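Aminoglycoside N(3)-acetyltransferase (Enterobacter cloacae, PDB 6NP3) probably confers resistance to 2-deoxystreptamine antibiotics such as gentamicin by transferring the acetyl group of acetyl-CoA to their 3-amino group. Local coordinates at residues 58-63 with 111-116; 68-71 with 76-79; 189-194 with 198-203. All blocks are in the same frame, centred on the assembly; numbering follows the deposited sequence. Where two conformers were deposited one is given.

Contact 1: residues 58-63 with 111-116. Unlike the reference sequence in segment 111-116: S114 (reference Thr).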
ATOM      1  N   ALA A  58       2.076  -1.284  -5.566  1.00 10.86           N
ATOM      2  CA  ALA A  58       0.924  -1.718  -4.792  1.00 11.07           C
ATOM      3  C   ALA A  58       1.373  -2.267  -3.459  1.00 10.95           C
ATOM      4  O   ALA A  58       2.387  -2.953  -3.384  1.00 11.63           O
ATOM      5  CB  ALA A  58       0.117  -2.782  -5.545  1.00 12.44           C
ATOM      6  N   PHE A  59       0.604  -1.978  -2.416  1.00 11.46           N
ATOM      7  CA  PHE A  59       0.826  -2.579  -1.102  1.00 11.40           C
ATOM      8  C   PHE A  59       0.123  -3.935  -1.061  1.00 11.39           C
ATOM      9  O   PHE A  59      -1.100  -4.015  -0.920  1.00 12.65           O
ATOM     10  CB  PHE A  59       0.321  -1.630  -0.024  1.00 12.03           C
ATOM     11  CG  PHE A  59       0.283  -2.235   1.349  1.00 12.14           C
ATOM     12  CD1 PHE A  59       1.295  -3.046   1.802  1.00 13.38           C
ATOM     13  CD2 PHE A  59      -0.764  -1.962   2.196  1.00 13.53           C
ATOM     14  CE1 PHE A  59       1.229  -3.594   3.084  1.00 14.23           C
ATOM     15  CE2 PHE A  59      -0.823  -2.510   3.448  1.00 14.98           C
ATOM     16  CZ  PHE A  59       0.175  -3.300   3.898  1.00 14.39           C
ATOM     17  N   VAL A  60       0.899  -5.009  -1.194  1.00 11.91           N
ATOM     18  CA  VAL A  60       0.301  -6.330  -1.353  1.00 12.13           C
ATOM     19  C   VAL A  60       0.388  -7.194  -0.099  1.00 12.17           C
ATOM     20  O   VAL A  60      -0.428  -8.105   0.079  1.00 12.87           O
ATOM     21  CB  VAL A  60       0.839  -7.091  -2.582  1.00 13.06           C
ATOM     22  CG1 VAL A  60       0.716  -6.228  -3.844  1.00 13.92           C
ATOM     23  CG2 VAL A  60       2.288  -7.525  -2.414  1.00 13.53           C
ATOM     24  N   SER A  61       1.361  -6.929   0.762  1.00 12.05           N
ATOM     25  CA  SER A  61       1.572  -7.712   1.994  1.00 12.08           C
ATOM     26  C   SER A  61       1.670  -9.203   1.647  1.00 12.09           C
ATOM     27  O   SER A  61       2.211  -9.577   0.600  1.00 13.15           O
ATOM     28  CB  SER A  61       0.497  -7.328   2.984  1.00 12.73           C
ATOM     29  OG  SER A  61       0.674  -7.937   4.252  1.00 12.69           O
ATOM     30  N   TRP A  62       1.186 -10.054   2.550  1.00 12.59           N
ATOM     31  CA  TRP A  62       1.404 -11.497   2.485  1.00 12.71           C
ATOM     32  C   TRP A  62       0.225 -12.161   3.182  1.00 13.47           C
ATOM     33  O   TRP A  62      -0.059 -11.864   4.351  1.00 14.20           O
ATOM     34  CB  TRP A  62       2.696 -11.843   3.210  1.00 14.00           C
ATOM     35  CG  TRP A  62       3.062 -13.303   3.279  1.00 13.96           C
ATOM     36  CD1 TRP A  62       2.640 -14.316   2.467  1.00 14.85           C
ATOM     37  CD2 TRP A  62       3.960 -13.883   4.200  1.00 14.19           C
ATOM     38  NE1 TRP A  62       3.223 -15.500   2.841  1.00 15.88           N
ATOM     39  CE2 TRP A  62       4.061 -15.254   3.886  1.00 15.32           C
ATOM     40  CE3 TRP A  62       4.723 -13.372   5.235  1.00 14.75           C
ATOM     41  CZ2 TRP A  62       4.842 -16.127   4.614  1.00 16.09           C
ATOM     42  CZ3 TRP A  62       5.518 -14.240   5.948  1.00 15.26           C
ATOM     43  CH2 TRP A  62       5.575 -15.603   5.631  1.00 15.91           C
ATOM     44  N   ARG A  63      -0.432 -13.079   2.466  1.00 14.30           N
ATOM     45  CA  ARG A  63      -1.546 -13.858   3.011  1.00 15.33           C
ATOM     46  C   ARG A  63      -1.210 -14.477   4.358  1.00 15.94           C
ATOM     47  O   ARG A  63      -2.043 -14.486   5.272  1.00 17.73           O
ATOM     48  CB  ARG A  63      -1.900 -14.962   2.017  1.00 16.25           C
ATOM     49  CG  ARG A  63      -3.103 -15.804   2.403  1.00 18.45           C
ATOM     50  CD  ARG A  63      -3.192 -17.029   1.507  1.00 19.59           C
ATOM     51  NE  ARG A  63      -2.268 -18.071   1.939  1.00 21.39           N
ATOM     52  CZ  ARG A  63      -2.153 -19.258   1.353  1.00 21.78           C
ATOM     53  NH1 ARG A  63      -2.883 -19.550   0.292  1.00 23.45           N
ATOM     54  NH2 ARG A  63      -1.291 -20.146   1.820  1.00 22.62           N
ATOM     55  N   CYS A 111       6.905  -8.284 -12.506  1.00 16.24           N
ATOM     56  CA  CYS A 111       6.653  -7.580 -11.256  1.00 14.91           C
ATOM     57  C   CYS A 111       7.806  -7.847 -10.303  1.00 15.39           C
ATOM     58  O   CYS A 111       8.303  -8.974 -10.200  1.00 18.11           O
ATOM     59  CB  CYS A 111       5.333  -8.050 -10.645  1.00 14.94           C
ATOM     60  SG  CYS A 111       4.802  -7.092  -9.285  1.00 15.33           S
ATOM     61  N   ARG A 112       8.240  -6.809  -9.603  1.00 14.51           N
ATOM     62  CA  ARG A 112       9.207  -6.961  -8.540  1.00 15.35           C
ATOM     63  C   ARG A 112       8.497  -6.872  -7.195  1.00 15.05           C
ATOM     64  O   ARG A 112       7.446  -6.239  -7.063  1.00 15.71           O
ATOM     65  CB  ARG A 112      10.271  -5.877  -8.648  1.00 18.08           C
ATOM     66  CG  ARG A 112      10.988  -5.860  -9.973  1.00 25.40           C
ATOM     67  CD  ARG A 112      11.759  -7.138 -10.257  1.00 32.21           C
ATOM     68  NE  ARG A 112      12.690  -6.874 -11.347  1.00 39.36           N
ATOM     69  CZ  ARG A 112      13.978  -6.590 -11.180  1.00 44.96           C
ATOM     70  NH1 ARG A 112      14.514  -6.572  -9.966  1.00 46.02           N
ATOM     71  NH2 ARG A 112      14.737  -6.345 -12.236  1.00 46.41           N
ATOM     72  N   ARG A 113       9.091  -7.495  -6.181  1.00 15.54           N
ATOM     73  CA  ARG A 113       8.452  -7.622  -4.875  1.00 16.02           C
ATOM     74  C   ARG A 113       9.411  -7.218  -3.769  1.00 15.12           C
ATOM     75  O   ARG A 113      10.563  -7.661  -3.764  1.00 16.39           O
ATOM     76  CB  ARG A 113       8.012  -9.078  -4.648  1.00 18.26           C
ATOM     77  CG  ARG A 113       7.354  -9.406  -3.306  1.00 20.52           C
ATOM     78  CD  ARG A 113       5.888  -9.432  -3.478  1.00 20.88           C
ATOM     79  NE  ARG A 113       5.034  -9.852  -2.369  1.00 17.24           N
ATOM     80  CZ  ARG A 113       4.471 -11.049  -2.246  1.00 16.02           C
ATOM     81  NH1 ARG A 113       4.746 -12.044  -3.104  1.00 17.43           N
ATOM     82  NH2 ARG A 113       3.603 -11.232  -1.246  1.00 14.43           N
ATOM     83  N   SER A 114       8.937  -6.415  -2.815  1.00 13.06           N
ATOM     84  CA  SER A 114       9.815  -5.985  -1.738  0.95 12.54           C
ATOM     85  C   SER A 114       9.951  -7.070  -0.672  1.00 12.93           C
ATOM     86  O   SER A 114       9.099  -7.945  -0.514  1.00 13.66           O
ATOM     87  CB  SER A 114       9.359  -4.662  -1.141  0.95 12.36           C
ATOM     88  OG  SER A 114       8.314  -4.845  -0.195  0.95 11.47           O
ATOM     89  N   ALA A 115      11.021  -6.947   0.096  1.00 13.40           N
ATOM     90  CA  ALA A 115      11.484  -7.961   1.029  1.00 14.05           C
ATOM     91  C   ALA A 115      10.816  -7.936   2.399  1.00 13.98           C
ATOM     92  O   ALA A 115      11.079  -8.839   3.198  1.00 15.33           O
ATOM     93  CB  ALA A 115      12.995  -7.787   1.214  1.00 15.13           C
ATOM     94  N   HIS A 116      10.050  -6.917   2.734  1.00 12.90           N
ATOM     95  CA  HIS A 116       9.395  -6.857   4.035  1.00 11.78           C
ATOM     96  C   HIS A 116       8.151  -7.723   4.002  1.00 12.44           C
ATOM     97  O   HIS A 116       7.225  -7.446   3.236  1.00 13.08           O
ATOM     98  CB  HIS A 116       9.030  -5.415   4.320  1.00 12.69           C
ATOM     99  CG  HIS A 116       8.638  -5.155   5.724  1.00 12.03           C
ATOM    100  ND1 HIS A 116       7.608  -5.809   6.363  1.00 12.59           N
ATOM    101  CD2 HIS A 116       9.134  -4.257   6.604  1.00 13.28           C
ATOM    102  CE1 HIS A 116       7.497  -5.317   7.583  1.00 12.29           C
ATOM    103  NE2 HIS A 116       8.401  -4.366   7.746  1.00 12.72           N
TER
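Where strand 55-59 of the central mixed sheet gives way to the loop lining the gentamicin pocket, S61 and V60 meet the side chain of R113, which reaches over from the edge strand 112-113. The case illustrates how an arginine can bridge segments that are not neighbours in the sheet: strand 121-124 lies between strands 112-113 and 55-59, CA of V60 is 9.0 Å from CA of R113, and a guanidinium spans the gap. R113 NH2 donates to S61 O at 2.8 Å, with an N-H...O angle of 151°; the donor comes in nearly along the C=O axis, and the oxygen sits at the guanidinium edge, close to its plane. With CG of R113 anti to the backbone N (chi1 178°), the chain leaves its strand and then bends at chi2 to aim the head group at this carbonyl. V60 CG2 packs obliquely against the same group, 3.6 Å from R113 NE. Further bonds fix its rotation: NE to S120 OG and NH1 to A92 O, while S120 OG also bonds S114 O. The backbone of S61, at positive phi, starts its side chain off away from the arginine's segment; OG bonds D118 O, and the residue touches the bound antibiotic. R113 is thus a second-shell residue behind S61, in an arrangement typical of alpha/beta folds, whose substrate sites lie at the C-terminal ends of parallel strands.

Contact 2: residues 68-71 with 76-79. With LLL ((2R,3R,4R,5R)-2-((1S,2S,3R,4S,6R)-4,6-diamino-3-((2R,3R,6S)-3-amino-6-(aminomethyl)-tetrahydro-2H-pyran-2-yloxy)-2-hydr oxycyclohexyloxy)-5-methyl-4-(methylamino)-tetrahydro-2H-pyran-3,5-diol), chain B.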
ATOM      1  N   GLU A  68      -0.216 -11.099  13.749  1.00 18.16           N
ATOM      2  CA  GLU A  68      -0.933 -11.269  15.005  1.00 19.97           C
ATOM      3  C   GLU A  68      -0.284 -12.335  15.878  1.00 18.95           C
ATOM      4  O   GLU A  68      -0.256 -12.203  17.108  1.00 20.04           O
ATOM      5  CB  GLU A  68      -2.387 -11.630  14.728  1.00 25.25           C
ATOM      6  CG  GLU A  68      -3.296 -10.442  14.422  1.00 32.16           C
ATOM      7  CD  GLU A  68      -3.386 -10.101  12.947  1.00 36.75           C
ATOM      8  OE1 GLU A  68      -2.993 -10.930  12.105  1.00 39.05           O
ATOM      9  OE2 GLU A  68      -3.857  -8.994  12.626  1.00 35.53           O
ATOM     10  N   GLN A  69       0.261 -13.382  15.263  1.00 18.42           N
ATOM     11  CA  GLN A  69       0.806 -14.511  16.001  1.00 19.18           C
ATOM     12  C   GLN A  69       2.099 -14.170  16.714  1.00 19.19           C
ATOM     13  O   GLN A  69       2.467 -14.874  17.658  1.00 20.79           O
ATOM     14  CB  GLN A  69       1.045 -15.670  15.027  1.00 20.38           C
ATOM     15  CG  GLN A  69      -0.225 -16.240  14.385  1.00 21.42           C
ATOM     16  CD  GLN A  69      -0.628 -15.554  13.085  1.00 21.11           C
ATOM     17  OE1 GLN A  69      -0.218 -14.430  12.794  1.00 20.46           O
ATOM     18  NE2 GLN A  69      -1.464 -16.233  12.305  1.00 22.91           N
ATOM     19  N   THR A  70       2.809 -13.123  16.282  1.00 17.42           N
ATOM     20  CA  THR A  70       4.065 -12.738  16.908  1.00 16.96           C
ATOM     21  C   THR A  70       3.978 -11.380  17.595  1.00 17.19           C
ATOM     22  O   THR A  70       4.948 -10.961  18.234  1.00 17.83           O
ATOM     23  CB  THR A  70       5.208 -12.742  15.889  1.00 16.19           C
ATOM     24  OG1 THR A  70       4.990 -11.699  14.933  1.00 15.93           O
ATOM     25  CG2 THR A  70       5.325 -14.082  15.210  1.00 17.59           C
ATOM     26  N   LEU A  71       2.860 -10.678  17.453  1.00 17.31           N
ATOM     27  CA  LEU A  71       2.740  -9.311  17.938  1.00 18.60           C
ATOM     28  C   LEU A  71       2.928  -9.265  19.450  1.00 18.94           C
ATOM     29  O   LEU A  71       2.305 -10.033  20.190  1.00 20.21           O
ATOM     30  CB  LEU A  71       1.347  -8.811  17.614  1.00 20.27           C
ATOM     31  CG  LEU A  71       1.097  -7.400  17.088  1.00 26.94           C
ATOM     32  CD1 LEU A  71      -0.283  -6.924  17.634  1.00 24.10           C
ATOM     33  CD2 LEU A  71       2.136  -6.370  17.365  1.00 26.07           C
ATOM     34  N   PRO A  76       9.435 -15.004  18.242  1.00 21.23           N
ATOM     35  CA  PRO A  76       8.289 -15.792  17.791  1.00 20.81           C
ATOM     36  C   PRO A  76       8.008 -16.922  18.766  1.00 21.79           C
ATOM     37  O   PRO A  76       8.941 -17.605  19.213  1.00 22.89           O
ATOM     38  CB  PRO A  76       8.729 -16.339  16.423  1.00 21.04           C
ATOM     39  CG  PRO A  76      10.195 -16.266  16.431  1.00 21.85           C
ATOM     40  CD  PRO A  76      10.575 -15.089  17.316  1.00 21.89           C
ATOM     41  N   PRO A  77       6.741 -17.152  19.116  1.00 21.54           N
ATOM     42  CA  PRO A  77       6.419 -18.296  19.978  1.00 21.92           C
ATOM     43  C   PRO A  77       6.907 -19.595  19.358  1.00 22.75           C
ATOM     44  O   PRO A  77       6.956 -19.742  18.139  1.00 22.21           O
ATOM     45  CB  PRO A  77       4.892 -18.265  20.061  1.00 22.70           C
ATOM     46  CG  PRO A  77       4.544 -16.834  19.858  1.00 23.54           C
ATOM     47  CD  PRO A  77       5.559 -16.315  18.846  1.00 22.46           C
ATOM     48  N   ALA A  78       7.259 -20.553  20.225  1.00 23.81           N
ATOM     49  CA  ALA A  78       7.994 -21.741  19.793  1.00 24.69           C
ATOM     50  C   ALA A  78       7.326 -22.467  18.636  1.00 24.28           C
ATOM     51  O   ALA A  78       7.999 -22.876  17.684  1.00 24.53           O
ATOM     52  CB  ALA A  78       8.164 -22.694  20.974  1.00 25.66           C
ATOM     53  N   ALA A  79       6.010 -22.662  18.716  1.00 24.58           N
ATOM     54  CA  ALA A  79       5.310 -23.422  17.685  1.00 25.97           C
ATOM     55  C   ALA A  79       5.262 -22.668  16.367  1.00 25.08           C
ATOM     56  O   ALA A  79       5.320 -23.291  15.301  1.00 25.73           O
ATOM     57  CB  ALA A  79       3.903 -23.761  18.159  1.00 27.91           C
TER
HETATM   58  C11 LLL B 301      -6.953  -1.721   8.448  0.81 25.28           C
HETATM   59  O11 LLL B 301      -5.839  -1.102   7.754  0.81 19.54           O
HETATM   60  C21 LLL B 301      -8.175  -1.589   7.542  0.81 28.73           C
HETATM   61  N21 LLL B 301      -7.789  -2.068   6.219  0.81 30.20           N
HETATM   62  C31 LLL B 301      -8.538  -0.161   7.371  0.81 28.69           C
HETATM   63  C41 LLL B 301      -8.866   0.417   8.738  0.81 29.31           C
HETATM   64  C51 LLL B 301      -7.653   0.217   9.639  0.81 29.22           C
HETATM   65  O51 LLL B 301      -7.297  -1.136   9.699  0.81 28.20           O
HETATM   66  C61 LLL B 301      -7.962   0.673  11.049  0.81 29.85           C
HETATM   67  N61 LLL B 301      -6.775   0.449  11.872  0.81 29.57           N
HETATM   68  C12 LLL B 301      -1.790  -2.271   7.633  0.19 17.21           C
HETATM   69  N12 LLL B 301      -0.377  -2.507   7.900  0.19 16.97           N
HETATM   70  C22 LLL B 301      -2.113  -0.778   7.617  0.81 17.33           C
HETATM   71  C32 LLL B 301      -3.578  -0.630   7.258  0.19 19.27           C
HETATM   72  N32 LLL B 301      -3.921   0.793   7.207  0.19 20.46           N
HETATM   73  C42 LLL B 301      -4.517  -1.303   8.260  0.19 19.52           C
HETATM   74  C52 LLL B 301      -4.124  -2.774   8.408  0.19 17.92           C
HETATM   75  O52 LLL B 301      -4.869  -3.327   9.469  0.19 17.59           O
HETATM   76  C62 LLL B 301      -2.649  -2.958   8.703  0.19 16.77           C
HETATM   77  O62 LLL B 301      -2.359  -4.343   8.663  0.81 13.57           O
HETATM   78  C13 LLL B 301      -1.683  -4.909   9.788  0.19 15.22           C
HETATM   79  C23 LLL B 301      -0.844  -6.065   9.249  0.19 14.76           C
HETATM   80  O23 LLL B 301      -0.010  -5.561   8.226  0.19 14.71           O
HETATM   81  C33 LLL B 301      -1.746  -7.143   8.622  0.19 14.73           C
HETATM   82  N33 LLL B 301      -0.928  -8.305   8.209  0.19 14.61           N
HETATM   83  C43 LLL B 301      -2.802  -7.567   9.663  0.19 15.04           C
HETATM   84  O43 LLL B 301      -2.115  -8.272  10.677  0.19 15.19           O
HETATM   85  C53 LLL B 301      -3.512  -6.336  10.240  0.19 15.04           C
HETATM   86  O53 LLL B 301      -2.611  -5.396  10.778  0.19 14.96           O
HETATM   87  C83 LLL B 301      -3.862  -8.463   9.011  0.19 15.40           C
HETATM   88  C93 LLL B 301      -1.172  -8.644   6.790  0.19 14.62           C
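T70 OG1 is gripped by two backbone groups, donating to P66 O one helical turn back and accepting from S188 N of strand 184-193, while the methyl of the same side chain lies near P76 and P77. The principle at work is the division of labour within a threonine. Its hydroxyl stands between the backbone N and the carbonyl carbon (chi1 67°) and ties the end of helix 67-70 to the neighbouring hairpin. CG2 meanwhile makes loose apolar contact, 4.3 Å from P76 CB and equally far from P77 CD. A closer approach is made by the backbone: Q69 O lies 3.6 Å from P77 CG, beside the pyrrolidine ring, in a contact without a hydrogen bond. P77 occupies the N-cap position of helix 78-83, at the far end of the short connection from helix 67-70. The helix 67-70 closes with a weak bond from L71 N to E68 O, 3.5 Å long. On its other side, E68 extends toward gentamicin, its chain bent at chi2 (91°). The ligand hydroxyl O43 donates to E68 OE2 at 2.7 Å; the antibiotic is also hydrogen-bonded to D118, Y141, H171, S207 and N208. The chemistry implies two separate roles: polar recognition of an antibiotic hydroxyl on one flank of the helix, and on the other a turn whose two segments meet by packing, without a hydrogen bond between them.

Contact 3: residues 189-194 with 198-203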
ATOM      1  N   MET A 189       9.138 -11.685  11.764  1.00 14.61           N
ATOM      2  CA  MET A 189       8.880 -12.224  10.445  1.00 15.14           C
ATOM      3  C   MET A 189       9.965 -13.216  10.063  1.00 15.64           C
ATOM      4  O   MET A 189      11.145 -12.999  10.357  1.00 15.59           O
ATOM      5  CB  MET A 189       8.854 -11.100   9.397  1.00 15.37           C
ATOM      6  CG  MET A 189       7.720 -10.095   9.582  1.00 14.97           C
ATOM      7  SD  MET A 189       6.132 -10.806   9.092  1.00 15.49           S
ATOM      8  CE  MET A 189       5.097 -10.346  10.517  1.00 16.06           C
ATOM      9  N   PRO A 190       9.603 -14.267   9.330  1.00 16.02           N
ATOM     10  CA  PRO A 190      10.599 -15.243   8.864  1.00 16.79           C
ATOM     11  C   PRO A 190      11.054 -14.899   7.456  1.00 18.62           C
ATOM     12  O   PRO A 190      10.245 -14.903   6.515  1.00 18.73           O
ATOM     13  CB  PRO A 190       9.819 -16.562   8.921  1.00 16.89           C
ATOM     14  CG  PRO A 190       8.408 -16.169   8.602  1.00 18.11           C
ATOM     15  CD  PRO A 190       8.230 -14.702   9.030  1.00 17.41           C
ATOM     16  N   LEU A 191      12.326 -14.530   7.320  1.00 20.69           N
ATOM     17  CA  LEU A 191      12.884 -14.103   6.042  1.00 22.03           C
ATOM     18  C   LEU A 191      13.746 -15.217   5.461  1.00 22.00           C
ATOM     19  O   LEU A 191      14.188 -16.120   6.176  1.00 22.63           O
ATOM     20  CB  LEU A 191      13.769 -12.867   6.219  1.00 25.97           C
ATOM     21  CG  LEU A 191      13.237 -11.643   6.938  1.00 29.47           C
ATOM     22  CD1 LEU A 191      14.271 -10.519   6.899  1.00 31.01           C
ATOM     23  CD2 LEU A 191      11.944 -11.189   6.327  1.00 31.16           C
ATOM     24  N   LEU A 192      14.021 -15.122   4.162  1.00 22.56           N
ATOM     25  CA  LEU A 192      15.027 -15.961   3.517  1.00 25.30           C
ATOM     26  C   LEU A 192      16.318 -15.161   3.411  1.00 28.54           C
ATOM     27  O   LEU A 192      16.314 -14.033   2.907  1.00 28.79           O
ATOM     28  CB  LEU A 192      14.591 -16.402   2.119  1.00 26.35           C
ATOM     29  CG  LEU A 192      13.562 -17.526   2.054  1.00 27.66           C
ATOM     30  CD1 LEU A 192      13.136 -17.736   0.609  1.00 28.87           C
ATOM     31  CD2 LEU A 192      14.097 -18.806   2.665  1.00 27.92           C
ATOM     32  N   ARG A 193      17.411 -15.736   3.901  1.00 33.17           N
ATOM     33  CA  ARG A 193      18.737 -15.138   3.792  1.00 38.26           C
ATOM     34  C   ARG A 193      19.690 -16.238   3.343  1.00 41.36           C
ATOM     35  O   ARG A 193      19.975 -17.171   4.102  1.00 40.03           O
ATOM     36  CB  ARG A 193      19.158 -14.519   5.124  1.00 40.23           C
ATOM     37  CG  ARG A 193      18.453 -13.184   5.388  1.00 42.63           C
ATOM     38  CD  ARG A 193      18.843 -12.541   6.718  1.00 44.81           C
ATOM     39  NE  ARG A 193      18.177 -11.250   6.895  1.00 46.49           N
ATOM     40  CZ  ARG A 193      18.210 -10.535   8.014  1.00 47.32           C
ATOM     41  NH1 ARG A 193      18.867 -10.980   9.072  1.00 47.52           N
ATOM     42  NH2 ARG A 193      17.581  -9.372   8.078  1.00 47.87           N
ATOM     43  N   GLU A 194      20.146 -16.147   2.096  1.00 44.65           N
ATOM     44  CA  GLU A 194      20.985 -17.182   1.502  1.00 48.84           C
ATOM     45  C   GLU A 194      20.308 -18.551   1.599  1.00 46.44           C
ATOM     46  O   GLU A 194      20.920 -19.555   1.978  1.00 45.76           O
ATOM     47  CB  GLU A 194      22.379 -17.188   2.135  1.00 55.51           C
ATOM     48  CG  GLU A 194      23.246 -15.979   1.771  1.00 60.89           C
ATOM     49  CD  GLU A 194      24.486 -15.821   2.643  1.00 66.97           C
ATOM     50  OE1 GLU A 194      25.090 -14.726   2.615  1.00 67.67           O
ATOM     51  OE2 GLU A 194      24.859 -16.776   3.353  1.00 67.48           O
ATOM     52  N   VAL A 198      15.396 -17.214   8.421  1.00 21.92           N
ATOM     53  CA  VAL A 198      15.921 -16.451   9.546  1.00 21.85           C
ATOM     54  C   VAL A 198      14.766 -15.664  10.144  1.00 20.90           C
ATOM     55  O   VAL A 198      14.119 -14.880   9.441  1.00 21.81           O
ATOM     56  CB  VAL A 198      17.039 -15.486   9.115  1.00 24.51           C
ATOM     57  CG1 VAL A 198      17.501 -14.634  10.290  1.00 26.30           C
ATOM     58  CG2 VAL A 198      18.193 -16.247   8.510  1.00 26.30           C
ATOM     59  N   TRP A 199      14.513 -15.847  11.429  1.00 19.20           N
ATOM     60  CA  TRP A 199      13.526 -15.021  12.100  1.00 18.58           C
ATOM     61  C   TRP A 199      14.133 -13.680  12.482  1.00 19.00           C
ATOM     62  O   TRP A 199      15.230 -13.614  13.050  1.00 21.12           O
ATOM     63  CB  TRP A 199      12.995 -15.716  13.337  1.00 18.72           C
ATOM     64  CG  TRP A 199      11.982 -16.766  13.039  1.00 17.96           C
ATOM     65  CD1 TRP A 199      12.183 -18.131  12.976  1.00 18.22           C
ATOM     66  CD2 TRP A 199      10.592 -16.555  12.787  1.00 17.08           C
ATOM     67  NE1 TRP A 199      10.994 -18.767  12.721  1.00 17.83           N
ATOM     68  CE2 TRP A 199      10.010 -17.824  12.559  1.00 17.19           C
ATOM     69  CE3 TRP A 199       9.783 -15.414  12.696  1.00 17.33           C
ATOM     70  CZ2 TRP A 199       8.658 -17.987  12.311  1.00 17.86           C
ATOM     71  CZ3 TRP A 199       8.449 -15.575  12.452  1.00 17.28           C
ATOM     72  CH2 TRP A 199       7.893 -16.852  12.233  1.00 17.01           C
ATOM     73  N   VAL A 200      13.412 -12.608  12.162  1.00 17.99           N
ATOM     74  CA  VAL A 200      13.817 -11.247  12.498  1.00 18.84           C
ATOM     75  C   VAL A 200      12.708 -10.634  13.341  1.00 17.44           C
ATOM     76  O   VAL A 200      11.541 -10.610  12.924  1.00 17.26           O
ATOM     77  CB  VAL A 200      14.079 -10.402  11.240  1.00 20.04           C
ATOM     78  CG1 VAL A 200      14.412  -8.960  11.639  1.00 21.20           C
ATOM     79  CG2 VAL A 200      15.181 -11.014  10.392  1.00 21.28           C
ATOM     80  N   THR A 201      13.064 -10.179  14.536  1.00 17.92           N
ATOM     81  CA  THR A 201      12.163  -9.442  15.407  1.00 18.14           C
ATOM     82  C   THR A 201      12.505  -7.963  15.315  1.00 19.03           C
ATOM     83  O   THR A 201      13.682  -7.584  15.340  1.00 21.42           O
ATOM     84  CB  THR A 201      12.292  -9.934  16.849  1.00 19.23           C
ATOM     85  OG1 THR A 201      12.042 -11.346  16.875  1.00 19.80           O
ATOM     86  CG2 THR A 201      11.298  -9.234  17.756  1.00 19.29           C
ATOM     87  N   THR A 202      11.476  -7.137  15.160  1.00 16.71           N
ATOM     88  CA  THR A 202      11.690  -5.708  15.014  1.00 17.76           C
ATOM     89  C   THR A 202      10.586  -4.953  15.725  1.00 15.97           C
ATOM     90  O   THR A 202       9.533  -5.503  16.028  1.00 17.01           O
ATOM     91  CB  THR A 202      11.670  -5.305  13.528  1.00 18.95           C
ATOM     92  OG1 THR A 202      12.210  -3.990  13.376  1.00 19.83           O
ATOM     93  CG2 THR A 202      10.245  -5.322  12.942  1.00 18.66           C
ATOM     94  N   SER A 203      10.815  -3.666  15.958  1.00 16.41           N
ATOM     95  CA  SER A 203       9.733  -2.752  16.294  1.00 15.36           C
ATOM     96  C   SER A 203       9.527  -1.767  15.150  1.00 14.57           C
ATOM     97  O   SER A 203      10.424  -1.543  14.345  1.00 14.94           O
ATOM     98  CB  SER A 203      10.018  -2.015  17.607  1.00 16.89           C
ATOM     99  OG  SER A 203      11.099  -1.129  17.474  1.00 18.49           O
TER
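Strands 189-193 and 198-203 run antiparallel at 132° between their short axes, 4.6 Å apart at closest approach, and form the end of the beta hairpin 184-193/196-205, a two-stranded sheet separate from the central one. It is a compact example of how register sorts side chains onto two faces. M189 and V200 make one hydrogen-bonded pair, with M189 N to V200 O and V200 N to M189 O both 2.9 Å; L191 and V198 make the next, L191 N to V198 O and its return bond from V198 N to L191 O both being 2.8 Å. Between them P190 and W199 form a non-hydrogen-bonded pair, a place where a proline's lack of an N-H costs no bond across the strands. On the face bearing M189, L191, V198 and V200, the side chains of L191 and V200 cross obliquely, CD1 of L191 meeting CG2 of V200 at 3.6 Å. R193 crosses both valines at about a right angle: its chain, extended from CG to NE, brushes V198 CG2 and lays one face of the guanidinium over V200 CG2, 3.7 Å from NH2. M189 packs on S65 and M137, and L191 on P117, so the M189 and L191 part of this face rests on the body of the protein, while R193 toward the hairpin turn is exposed. The other face belongs to P190 and W199. CG of W199 is anti to its own carbonyl carbon (chi1 -78°), which swings the indole alongside the proline, while NE1 bonds A81 O and fixes the ring's turn. The result is a CH-pi contact, with P190 CB 3.6 Å from the centroid of the W199 six-membered ring and only 2° off its normal.

The three contacts show chemistry changing with depth. Contact 1 is buried, its centre about 9 Å from that of the chain, and joins edge strand 112-113 to the loop that follows strand 55-59, through an arginine and a backbone carbonyl. Contacts 2 and 3 are partly buried, their centres about 24 and 21 Å from the chain centre; one packs prolines against a helix end, the other combines strand pairing with a CH-pi contact. The hairpin of contact 3 links the set: P190 CD lies 4.1 Å from W62 CZ3 of contact 1, and W199 CD2 lies 3.7 Å from P76 CG of contact 2. Contacts 1 and 2 do not touch, yet each contributes a residue to the antibiotic pocket.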